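Local coordinates for protein FAD-binding oxidoreductase (Gulosibacter chungangensis, PDB 7PBG) that oxidises 4-ethylphenol, dehydrogenating it to 4-vinylphenol, and probably acts on related 4-alkylphenols, using a covalently bound FAD cofactor, at residues D43-T48 / R88-G93; F387-N392 / L443-T448. All coordinates share one frame; numbering follows the deposited sequence.

Contact 1. Residues D43-T48 / R88-G93; sequences DKFPVT and RNLGYG. With FAD (flavin-adenine dinucleotide), chain C.
D43 OD1 is gripped twice. A water donates to D43 OD1 across 2.8 Å, and the same water accepts from G91 N and G93 N, so that it bridges the two loops. The second grip is local: F45 N reaches OD1 at 2.9 Å from above the carboxylate plane, closing an Asx turn. With CG anti to the backbone N (chi1 -172°), the carboxylate lies against the G93 backbone, where CG comes to 3.3 Å from G93 O, and its other oxygen, OD2, is bonded to H479. Beside this polar seam L90 packs against F45. Its CD2 sits over one face of the ring as a CH-pi contact, 4.2 Å from the F45 centroid and 9° off the normal, while CB of L90 meets F45 CE2 at 3.9 Å. L90 CD2 also touches K44 CB. The type II turn from N89 to Y92 holds G91 N, and G93 N follows just after it; ahead of the turn, R88 N donates to FAD O1P at 2.9 Å, part of the cofactor's pyrophosphate grip. The loop after helix 35-39 thus backs the FAD-binding loop after strand 81-84, with strand 393-402 touching both through F396 and H395.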
ATOM      1  N   ASP A  43     -30.008   8.405   4.016  1.00 18.68           N
ATOM      2  CA  ASP A  43     -29.053   9.225   3.252  1.00 19.70           C
ATOM      3  C   ASP A  43     -29.508  10.682   3.327  1.00 20.21           C
ATOM      4  O   ASP A  43     -30.675  10.965   2.959  1.00 19.54           O
ATOM      5  CB  ASP A  43     -29.012   8.713   1.805  1.00 19.53           C
ATOM      6  CG  ASP A  43     -27.952   9.297   0.906  1.00 20.98           C
ATOM      7  OD1 ASP A  43     -27.250  10.256   1.366  1.00 19.60           O
ATOM      8  OD2 ASP A  43     -27.804   8.744  -0.267  1.00 20.69           O
ATOM      9  N   LYS A  44     -28.601  11.600   3.691  1.00 19.75           N
ATOM     10  CA  LYS A  44     -28.920  13.043   3.681  1.00 21.47           C
ATOM     11  C   LYS A  44     -29.114  13.558   2.255  1.00 21.70           C
ATOM     12  O   LYS A  44     -29.885  14.540   2.078  1.00 20.14           O
ATOM     13  CB  LYS A  44     -27.832  13.852   4.383  1.00 23.34           C
ATOM     14  CG  LYS A  44     -27.563  13.470   5.824  1.00 27.03           C
ATOM     15  CD  LYS A  44     -28.777  13.505   6.704  1.00 26.33           C
ATOM     16  CE  LYS A  44     -28.450  13.411   8.186  1.00 29.34           C
ATOM     17  NZ  LYS A  44     -29.681  13.153   8.971  1.00 31.90           N
ATOM     18  N   PHE A  45     -28.423  12.938   1.272  1.00 19.25           N
ATOM     19  CA  PHE A  45     -28.366  13.328  -0.163  1.00 19.75           C
ATOM     20  C   PHE A  45     -28.807  12.155  -1.003  1.00 21.09           C
ATOM     21  O   PHE A  45     -28.074  11.639  -1.856  1.00 20.34           O
ATOM     22  CB  PHE A  45     -26.977  13.797  -0.609  1.00 19.77           C
ATOM     23  CG  PHE A  45     -26.374  14.962   0.120  1.00 21.66           C
ATOM     24  CD1 PHE A  45     -27.095  15.764   0.992  1.00 20.87           C
ATOM     25  CD2 PHE A  45     -25.026  15.213  -0.051  1.00 21.43           C
ATOM     26  CE1 PHE A  45     -26.487  16.830   1.634  1.00 21.35           C
ATOM     27  CE2 PHE A  45     -24.424  16.272   0.600  1.00 20.71           C
ATOM     28  CZ  PHE A  45     -25.144  17.077   1.428  1.00 19.15           C
ATOM     29  N   PRO A  46     -30.103  11.799  -0.885  1.00 21.67           N
ATOM     30  CA  PRO A  46     -30.672  10.756  -1.731  1.00 20.05           C
ATOM     31  C   PRO A  46     -30.816  11.198  -3.184  1.00 20.40           C
ATOM     32  O   PRO A  46     -30.913  12.358  -3.498  1.00 21.27           O
ATOM     33  CB  PRO A  46     -32.033  10.532  -1.077  1.00 20.60           C
ATOM     34  CG  PRO A  46     -32.413  11.899  -0.597  1.00 21.21           C
ATOM     35  CD  PRO A  46     -31.111  12.426  -0.015  1.00 20.08           C
ATOM     36  N   VAL A  47     -30.876  10.218  -4.077  1.00 21.18           N
ATOM     37  CA  VAL A  47     -31.314  10.468  -5.469  1.00 20.46           C
ATOM     38  C   VAL A  47     -32.497   9.522  -5.768  1.00 20.51           C
ATOM     39  O   VAL A  47     -32.853   9.360  -6.956  1.00 24.83           O
ATOM     40  CB  VAL A  47     -30.169  10.360  -6.483  1.00 21.03           C
ATOM     41  CG1 VAL A  47     -29.150  11.486  -6.306  1.00 19.98           C
ATOM     42  CG2 VAL A  47     -29.481   9.001  -6.429  1.00 20.88           C
ATOM     43  N   THR A  48     -33.037   8.881  -4.734  1.00 21.64           N
ATOM     44  CA  THR A  48     -34.216   7.979  -4.854  1.00 23.82           C
ATOM     45  C   THR A  48     -35.306   8.500  -3.933  1.00 26.05           C
ATOM     46  O   THR A  48     -34.982   9.236  -2.977  1.00 25.42           O
ATOM     47  CB  THR A  48     -33.827   6.518  -4.563  1.00 23.25           C
ATOM     48  OG1 THR A  48     -33.200   6.452  -3.288  1.00 27.09           O
ATOM     49  CG2 THR A  48     -32.902   5.918  -5.595  1.00 25.09           C
ATOM     50  N   ARG A  88     -21.056   9.678   7.843  1.00 18.50           N
ATOM     51  CA  ARG A  88     -21.152  10.947   7.098  1.00 19.35           C
ATOM     52  C   ARG A  88     -20.546  10.811   5.696  1.00 17.94           C
ATOM     53  O   ARG A  88     -19.968  11.807   5.206  1.00 19.04           O
ATOM     54  CB  ARG A  88     -20.553  12.069   7.950  1.00 21.46           C
ATOM     55  CG  ARG A  88     -21.272  12.228   9.281  1.00 24.76           C
ATOM     56  CD  ARG A  88     -20.701  13.288  10.183  1.00 27.31           C
ATOM     57  NE  ARG A  88     -21.400  13.299  11.461  1.00 30.55           N
ATOM     58  CZ  ARG A  88     -21.195  12.461  12.478  1.00 34.79           C
ATOM     59  NH1 ARG A  88     -20.233  11.551  12.442  1.00 31.63           N
ATOM     60  NH2 ARG A  88     -21.953  12.557  13.558  1.00 36.20           N
ATOM     61  N   ASN A  89     -20.778   9.683   5.028  1.00 16.35           N
ATOM     62  CA  ASN A  89     -20.231   9.434   3.662  1.00 17.48           C
ATOM     63  C   ASN A  89     -21.099  10.180   2.631  1.00 19.07           C
ATOM     64  O   ASN A  89     -21.573   9.555   1.683  1.00 19.53           O
ATOM     65  CB  ASN A  89     -20.100   7.940   3.442  1.00 18.29           C
ATOM     66  CG  ASN A  89     -19.140   7.571   2.325  1.00 17.94           C
ATOM     67  OD1 ASN A  89     -18.193   8.321   2.027  1.00 18.71           O
ATOM     68  ND2 ASN A  89     -19.368   6.423   1.714  1.00 17.48           N
ATOM     69  N   LEU A  90     -21.279  11.490   2.826  1.00 18.21           N
ATOM     70  CA  LEU A  90     -22.092  12.347   1.956  1.00 19.91           C
ATOM     71  C   LEU A  90     -21.537  12.283   0.545  1.00 18.88           C
ATOM     72  O   LEU A  90     -20.295  12.397   0.367  1.00 18.75           O
ATOM     73  CB  LEU A  90     -22.071  13.779   2.477  1.00 21.78           C
ATOM     74  CG  LEU A  90     -22.758  13.971   3.822  1.00 22.82           C
ATOM     75  CD1 LEU A  90     -22.569  15.410   4.220  1.00 21.40           C
ATOM     76  CD2 LEU A  90     -24.230  13.586   3.790  1.00 22.92           C
ATOM     77  N   GLY A  91     -22.446  12.121  -0.413  1.00 17.49           N
ATOM     78  CA  GLY A  91     -22.137  12.024  -1.843  1.00 16.86           C
ATOM     79  C   GLY A  91     -21.941  10.603  -2.310  1.00 17.56           C
ATOM     80  O   GLY A  91     -21.796  10.403  -3.561  1.00 18.12           O
ATOM     81  N   TYR A  92     -21.959   9.639  -1.357  1.00 18.56           N
ATOM     82  CA  TYR A  92     -21.702   8.210  -1.627  1.00 19.51           C
ATOM     83  C   TYR A  92     -22.755   7.373  -0.907  1.00 20.18           C
ATOM     84  O   TYR A  92     -22.639   6.147  -0.936  1.00 22.55           O
ATOM     85  CB  TYR A  92     -20.274   7.842  -1.222  1.00 20.18           C
ATOM     86  CG  TYR A  92     -19.232   8.598  -2.017  1.00 19.13           C
ATOM     87  CD1 TYR A  92     -18.906   8.271  -3.331  1.00 20.87           C
ATOM     88  CD2 TYR A  92     -18.446   9.521  -1.375  1.00 20.48           C
ATOM     89  CE1 TYR A  92     -17.915   8.976  -4.020  1.00 20.49           C
ATOM     90  CE2 TYR A  92     -17.453  10.220  -2.035  1.00 19.70           C
ATOM     91  CZ  TYR A  92     -17.137   9.892  -3.345  1.00 20.33           C
ATOM     92  OH  TYR A  92     -16.164  10.623  -3.945  1.00 21.94           O
ATOM     93  N   GLY A  93     -23.738   7.999  -0.267  1.00 19.60           N
ATOM     94  CA  GLY A  93     -24.831   7.269   0.382  1.00 21.20           C
ATOM     95  C   GLY A  93     -25.014   7.667   1.832  1.00 19.34           C
ATOM     96  O   GLY A  93     -25.936   7.163   2.424  1.00 21.55           O
TER
HETATM   97  PA  FAD C 601     -18.211   6.491   7.226  1.00 17.83           P
HETATM   98  O1A FAD C 601     -19.511   6.931   6.635  1.00 19.12           O
HETATM   99  O2A FAD C 601     -18.168   6.143   8.694  1.00 18.25           O
HETATM  100  O5B FAD C 601     -17.716   5.238   6.423  1.00 16.85           O
HETATM  101  C5B FAD C 601     -17.766   5.188   5.004  1.00 16.90           C
HETATM  102  C4B FAD C 601     -17.899   3.739   4.601  1.00 18.48           C
HETATM  103  O4B FAD C 601     -16.716   2.986   4.998  1.00 18.57           O
HETATM  104  C3B FAD C 601     -19.062   2.965   5.242  1.00 18.55           C
HETATM  105  O3B FAD C 601     -20.285   3.198   4.548  1.00 20.59           O
HETATM  106  C2B FAD C 601     -18.544   1.518   5.224  1.00 17.53           C
HETATM  107  O2B FAD C 601     -18.749   0.965   3.938  1.00 19.38           O
HETATM  108  C1B FAD C 601     -17.065   1.722   5.537  1.00 18.00           C
HETATM  109  N9A FAD C 601     -16.742   1.723   6.940  1.00 19.11           N
HETATM  110  C8A FAD C 601     -16.551   2.822   7.716  1.00 18.78           C
HETATM  111  N7A FAD C 601     -16.247   2.511   8.942  1.00 19.27           N
HETATM  112  C5A FAD C 601     -16.301   1.138   8.992  1.00 17.77           C
HETATM  113  C6A FAD C 601     -16.025   0.225  10.013  1.00 18.35           C
HETATM  114  N6A FAD C 601     -15.723   0.594  11.265  1.00 18.32           N
HETATM  115  N1A FAD C 601     -16.158  -1.088   9.716  1.00 20.84           N
HETATM  116  C2A FAD C 601     -16.469  -1.442   8.442  1.00 20.42           C
HETATM  117  N3A FAD C 601     -16.714  -0.667   7.394  1.00 20.79           N
HETATM  118  C4A FAD C 601     -16.613   0.632   7.745  1.00 18.14           C
HETATM  119  N1  FAD C 601     -13.992  12.629   0.877  1.00 17.95           N
HETATM  120  C2  FAD C 601     -12.673  12.549   0.857  1.00 15.61           C
HETATM  121  O2  FAD C 601     -12.089  11.446   1.016  1.00 16.24           O
HETATM  122  N3  FAD C 601     -11.903  13.649   0.753  1.00 17.11           N
HETATM  123  C4  FAD C 601     -12.424  14.898   0.572  1.00 19.16           C
HETATM  124  O4  FAD C 601     -11.666  15.887   0.555  1.00 23.78           O
HETATM  125  C4X FAD C 601     -13.800  15.026   0.539  1.00 20.22           C
HETATM  126  N5  FAD C 601     -14.296  16.219   0.349  1.00 21.11           N
HETATM  127  C5X FAD C 601     -15.666  16.317   0.333  1.00 19.81           C
HETATM  128  C6  FAD C 601     -16.224  17.591   0.156  1.00 20.38           C
HETATM  129  C7  FAD C 601     -17.590  17.797   0.184  1.00 19.88           C
HETATM  130  C7M FAD C 601     -18.142  19.196   0.005  1.00 20.17           C
HETATM  131  C8  FAD C 601     -18.433  16.687   0.408  1.00 19.02           C
HETATM  132  C8M FAD C 601     -19.921  16.860   0.446  1.00 21.45           C
HETATM  133  C9  FAD C 601     -17.897  15.424   0.549  1.00 19.25           C
HETATM  134  C9A FAD C 601     -16.507  15.200   0.534  1.00 17.27           C
HETATM  135  N10 FAD C 601     -15.932  13.949   0.733  1.00 19.66           N
HETATM  136  C10 FAD C 601     -14.550  13.823   0.754  1.00 18.36           C
HETATM  137  C1' FAD C 601     -16.749  12.745   1.033  1.00 17.57           C
HETATM  138  C2' FAD C 601     -16.995  12.532   2.535  1.00 19.28           C
HETATM  139  O2' FAD C 601     -17.333  13.797   3.200  1.00 21.73           O
HETATM  140  C3' FAD C 601     -15.798  11.962   3.324  1.00 18.67           C
HETATM  141  O3' FAD C 601     -15.184  10.927   2.594  1.00 18.55           O
HETATM  142  C4' FAD C 601     -16.119  11.442   4.732  1.00 18.94           C
HETATM  143  O4' FAD C 601     -14.935  11.462   5.544  1.00 22.16           O
HETATM  144  C5' FAD C 601     -16.689  10.050   4.681  1.00 16.78           C
HETATM  145  O5' FAD C 601     -17.607   9.810   5.756  1.00 19.89           O
HETATM  146  P   FAD C 601     -17.124   9.178   7.140  1.00 19.61           P
HETATM  147  O1P FAD C 601     -18.148   9.506   8.184  1.00 19.52           O
HETATM  148  O2P FAD C 601     -15.720   9.646   7.351  1.00 19.17           O
HETATM  149  O3P FAD C 601     -17.109   7.602   6.867  1.00 18.08           O
HETATM  150  O   HOH W   1     -24.880  10.595  -0.173  1.00 19.03           O

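Contact 2. Residues F387-N392 / L443-T448; sequences FDWFPN and LPLYDT
The loop 387-392 runs up to strand 393-402 and, over its last residues, heads much the same way as the end of strand 438-447, the two end-to-end directions lying 18° apart. These strands are antiparallel neighbours in the large sheet of the C-terminal domain of this FAD-linked oxidase, and the contact lies at the end of their pairing. W389 and F390 both send their side chains at the strand. The indole meets L445 at about a right angle: CD1 of L445 approaches W389 CD1 to 3.5 Å, obliquely to the ring. A chi1 of -179° swings the indole away from W389 N and onto this leucine, and its NE1 is bonded to D426. F390 comes in edge first, with L445 O in the plane of its ring, 3.6 Å from F390 CZ. The peptide carbon Y446 C lies near that plane too, so the ring rim is set against the strand backbone, and F390 CE2 adds an apolar touch on L445 CB. Beyond it, N392 and D447 run alongside each other with their flat ends moderately tilted. The bond from N392 ND2 to D447 OD1 is weak at 3.4 Å; OD1 has a stronger partner in the A449 backbone amide. A water that donates to P391 O also reaches D447 OD2 weakly, giving the loop a second polar tie to this aspartate. The backbones join directly: T448 N donates to N392 O at 2.9 Å, nearly straight with an N-H...O angle of 173° and tilted from the carbonyl plane. T448 OG1 also lies 2.9 Å from N392 O, though where its proton goes is not settled.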
ATOM      1  N   PHE A 387     -23.362  23.496   0.808  1.00 18.95           N
ATOM      2  CA  PHE A 387     -24.730  22.997   1.137  1.00 19.86           C
ATOM      3  C   PHE A 387     -25.742  24.154   1.137  1.00 20.29           C
ATOM      4  O   PHE A 387     -26.964  23.920   1.118  1.00 19.87           O
ATOM      5  CB  PHE A 387     -24.783  22.249   2.482  1.00 19.41           C
ATOM      6  CG  PHE A 387     -23.797  21.129   2.628  1.00 18.74           C
ATOM      7  CD1 PHE A 387     -23.446  20.377   1.526  1.00 19.34           C
ATOM      8  CD2 PHE A 387     -23.201  20.839   3.845  1.00 22.04           C
ATOM      9  CE1 PHE A 387     -22.493  19.385   1.627  1.00 20.43           C
ATOM     10  CE2 PHE A 387     -22.307  19.789   3.957  1.00 23.07           C
ATOM     11  CZ  PHE A 387     -21.941  19.074   2.837  1.00 21.87           C
ATOM     12  N   ASP A 388     -25.255  25.386   1.221  1.00 18.80           N
ATOM     13  CA  ASP A 388     -26.120  26.581   1.308  1.00 19.99           C
ATOM     14  C   ASP A 388     -26.108  27.304  -0.033  1.00 20.38           C
ATOM     15  O   ASP A 388     -26.735  28.360  -0.130  1.00 20.39           O
ATOM     16  CB  ASP A 388     -25.713  27.519   2.460  1.00 20.60           C
ATOM     17  CG  ASP A 388     -25.864  26.890   3.832  1.00 25.00           C
ATOM     18  OD1 ASP A 388     -26.815  26.122   4.026  1.00 24.44           O
ATOM     19  OD2 ASP A 388     -24.983  27.117   4.663  1.00 25.88           O
ATOM     20  N   TRP A 389     -25.449  26.757  -1.063  1.00 18.34           N
ATOM     21  CA  TRP A 389     -25.368  27.438  -2.387  1.00 18.36           C
ATOM     22  C   TRP A 389     -26.765  27.790  -2.885  1.00 18.72           C
ATOM     23  O   TRP A 389     -26.960  28.873  -3.440  1.00 17.66           O
ATOM     24  CB  TRP A 389     -24.680  26.477  -3.346  1.00 18.22           C
ATOM     25  CG  TRP A 389     -24.459  26.936  -4.747  1.00 17.21           C
ATOM     26  CD1 TRP A 389     -24.925  26.297  -5.853  1.00 17.79           C
ATOM     27  CD2 TRP A 389     -23.646  28.017  -5.229  1.00 16.48           C
ATOM     28  NE1 TRP A 389     -24.513  26.923  -6.979  1.00 18.35           N
ATOM     29  CE2 TRP A 389     -23.671  27.944  -6.640  1.00 17.39           C
ATOM     30  CE3 TRP A 389     -22.859  29.004  -4.629  1.00 18.30           C
ATOM     31  CZ2 TRP A 389     -22.978  28.847  -7.431  1.00 17.29           C
ATOM     32  CZ3 TRP A 389     -22.172  29.907  -5.406  1.00 20.24           C
ATOM     33  CH2 TRP A 389     -22.245  29.819  -6.800  1.00 18.81           C
ATOM     34  N   PHE A 390     -27.691  26.855  -2.688  1.00 17.70           N
ATOM     35  CA  PHE A 390     -29.150  27.091  -2.737  1.00 19.33           C
ATOM     36  C   PHE A 390     -29.777  26.161  -1.704  1.00 20.20           C
ATOM     37  O   PHE A 390     -29.129  25.229  -1.214  1.00 18.45           O
ATOM     38  CB  PHE A 390     -29.670  26.900  -4.163  1.00 18.21           C
ATOM     39  CG  PHE A 390     -29.330  25.569  -4.778  1.00 19.10           C
ATOM     40  CD1 PHE A 390     -29.994  24.433  -4.362  1.00 19.18           C
ATOM     41  CD2 PHE A 390     -28.366  25.463  -5.765  1.00 18.97           C
ATOM     42  CE1 PHE A 390     -29.715  23.209  -4.949  1.00 20.19           C
ATOM     43  CE2 PHE A 390     -28.035  24.237  -6.309  1.00 19.72           C
ATOM     44  CZ  PHE A 390     -28.728  23.112  -5.915  1.00 18.37           C
ATOM     45  N   PRO A 391     -31.071  26.334  -1.402  1.00 18.95           N
ATOM     46  CA  PRO A 391     -31.694  25.544  -0.344  1.00 19.57           C
ATOM     47  C   PRO A 391     -31.636  24.042  -0.658  1.00 21.79           C
ATOM     48  O   PRO A 391     -31.976  23.664  -1.731  1.00 19.73           O
ATOM     49  CB  PRO A 391     -33.128  26.107  -0.239  1.00 21.09           C
ATOM     50  CG  PRO A 391     -33.012  27.489  -0.795  1.00 19.42           C
ATOM     51  CD  PRO A 391     -31.961  27.411  -1.887  1.00 19.72           C
ATOM     52  N   ASN A 392     -31.210  23.257   0.325  1.00 20.82           N
ATOM     53  CA  ASN A 392     -31.179  21.770   0.271  1.00 19.94           C
ATOM     54  C   ASN A 392     -30.124  21.303  -0.749  1.00 21.39           C
ATOM     55  O   ASN A 392     -30.203  20.155  -1.194  1.00 21.44           O
ATOM     56  CB  ASN A 392     -32.559  21.178  -0.097  1.00 21.23           C
ATOM     57  CG  ASN A 392     -33.712  21.842   0.619  1.00 24.69           C
ATOM     58  OD1 ASN A 392     -33.664  22.040   1.820  1.00 28.52           O
ATOM     59  ND2 ASN A 392     -34.713  22.246  -0.141  1.00 27.36           N
ATOM     60  N   LEU A 443     -18.386  17.412  -8.620  1.00 18.68           N
ATOM     61  CA  LEU A 443     -19.265  17.609  -7.451  1.00 18.55           C
ATOM     62  C   LEU A 443     -20.464  18.372  -7.970  1.00 18.57           C
ATOM     63  O   LEU A 443     -20.403  19.600  -8.170  1.00 18.17           O
ATOM     64  CB  LEU A 443     -18.480  18.376  -6.405  1.00 18.43           C
ATOM     65  CG  LEU A 443     -19.125  18.504  -5.036  1.00 19.65           C
ATOM     66  CD1 LEU A 443     -18.072  18.964  -4.029  1.00 20.64           C
ATOM     67  CD2 LEU A 443     -20.316  19.443  -5.040  1.00 19.87           C
ATOM     68  N   PRO A 444     -21.572  17.690  -8.283  1.00 16.48           N
ATOM     69  CA  PRO A 444     -22.759  18.402  -8.707  1.00 19.87           C
ATOM     70  C   PRO A 444     -23.478  18.926  -7.461  1.00 19.66           C
ATOM     71  O   PRO A 444     -23.330  18.303  -6.401  1.00 20.12           O
ATOM     72  CB  PRO A 444     -23.616  17.318  -9.339  1.00 20.24           C
ATOM     73  CG  PRO A 444     -23.262  16.078  -8.534  1.00 18.99           C
ATOM     74  CD  PRO A 444     -21.786  16.238  -8.234  1.00 18.65           C
ATOM     75  N   LEU A 445     -24.171  20.043  -7.598  1.00 20.18           N
ATOM     76  CA  LEU A 445     -25.107  20.531  -6.565  1.00 19.13           C
ATOM     77  C   LEU A 445     -26.521  20.441  -7.105  1.00 19.79           C
ATOM     78  O   LEU A 445     -26.822  21.011  -8.168  1.00 21.29           O
ATOM     79  CB  LEU A 445     -24.719  21.934  -6.141  1.00 19.81           C
ATOM     80  CG  LEU A 445     -23.420  21.994  -5.361  1.00 20.46           C
ATOM     81  CD1 LEU A 445     -23.093  23.429  -5.009  1.00 21.78           C
ATOM     82  CD2 LEU A 445     -23.477  21.147  -4.077  1.00 22.05           C
ATOM     83  N   TYR A 446     -27.316  19.645  -6.425  1.00 19.46           N
ATOM     84  CA  TYR A 446     -28.748  19.467  -6.774  1.00 19.33           C
ATOM     85  C   TYR A 446     -29.615  19.669  -5.537  1.00 19.02           C
ATOM     86  O   TYR A 446     -29.126  19.656  -4.419  1.00 19.77           O
ATOM     87  CB  TYR A 446     -28.976  18.090  -7.403  1.00 18.90           C
ATOM     88  CG  TYR A 446     -28.882  16.941  -6.446  1.00 20.73           C
ATOM     89  CD1 TYR A 446     -30.021  16.275  -6.037  1.00 18.59           C
ATOM     90  CD2 TYR A 446     -27.674  16.533  -5.900  1.00 18.75           C
ATOM     91  CE1 TYR A 446     -29.963  15.232  -5.129  1.00 19.21           C
ATOM     92  CE2 TYR A 446     -27.602  15.506  -4.978  1.00 18.59           C
ATOM     93  CZ  TYR A 446     -28.749  14.844  -4.590  1.00 20.12           C
ATOM     94  OH  TYR A 446     -28.729  13.849  -3.653  1.00 21.46           O
ATOM     95  N   ASP A 447     -30.933  19.801  -5.742  1.00 20.14           N
ATOM     96  CA  ASP A 447     -31.893  19.996  -4.633  1.00 20.39           C
ATOM     97  C   ASP A 447     -32.254  18.632  -4.070  1.00 21.09           C
ATOM     98  O   ASP A 447     -33.072  17.912  -4.705  1.00 20.83           O
ATOM     99  CB  ASP A 447     -33.142  20.710  -5.148  1.00 20.92           C
ATOM    100  CG  ASP A 447     -34.101  21.115  -4.071  1.00 21.75           C
ATOM    101  OD1 ASP A 447     -34.058  20.537  -3.001  1.00 21.40           O
ATOM    102  OD2 ASP A 447     -34.979  21.923  -4.399  1.00 23.99           O
ATOM    103  N   THR A 448     -31.726  18.288  -2.891  1.00 19.34           N
ATOM    104  CA  THR A 448     -31.855  16.936  -2.313  1.00 20.05           C
ATOM    105  C   THR A 448     -33.320  16.669  -1.975  1.00 24.37           C
ATOM    106  O   THR A 448     -33.659  15.484  -1.857  1.00 26.76           O
ATOM    107  CB  THR A 448     -30.962  16.756  -1.094  1.00 22.08           C
ATOM    108  OG1 THR A 448     -31.399  17.697  -0.095  1.00 23.39           O
ATOM    109  CG2 THR A 448     -29.523  16.908  -1.503  1.00 21.06           C
TER
HETATM  110  O   HOH W   2     -33.798  24.517  -3.538  1.00 25.18           O

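How the contacts relate
From the N terminus, contact 1 closes first: the chain leaves helix 35-39, passes 43-48, forms strand 57-59, helix 64-77 and strand 81-84, then returns at 88-93. Contact 2 opens almost three hundred residues later and closes a second loop, from 387-392 through strands 393-402 and 426-433 to 443-448. The loops follow in series, neither enclosing nor crossing the other. Their centres are about 12 Å apart, and they meet directly: Y446 OH lies 2.6 Å from P46 O, probably hydrogen-bonded, and F45 and F387 meet edge-to-face. Where they meet, the FAD-binding part is joined to the sheet that holds strand 438-447, close to H395, the covalent flavin attachment.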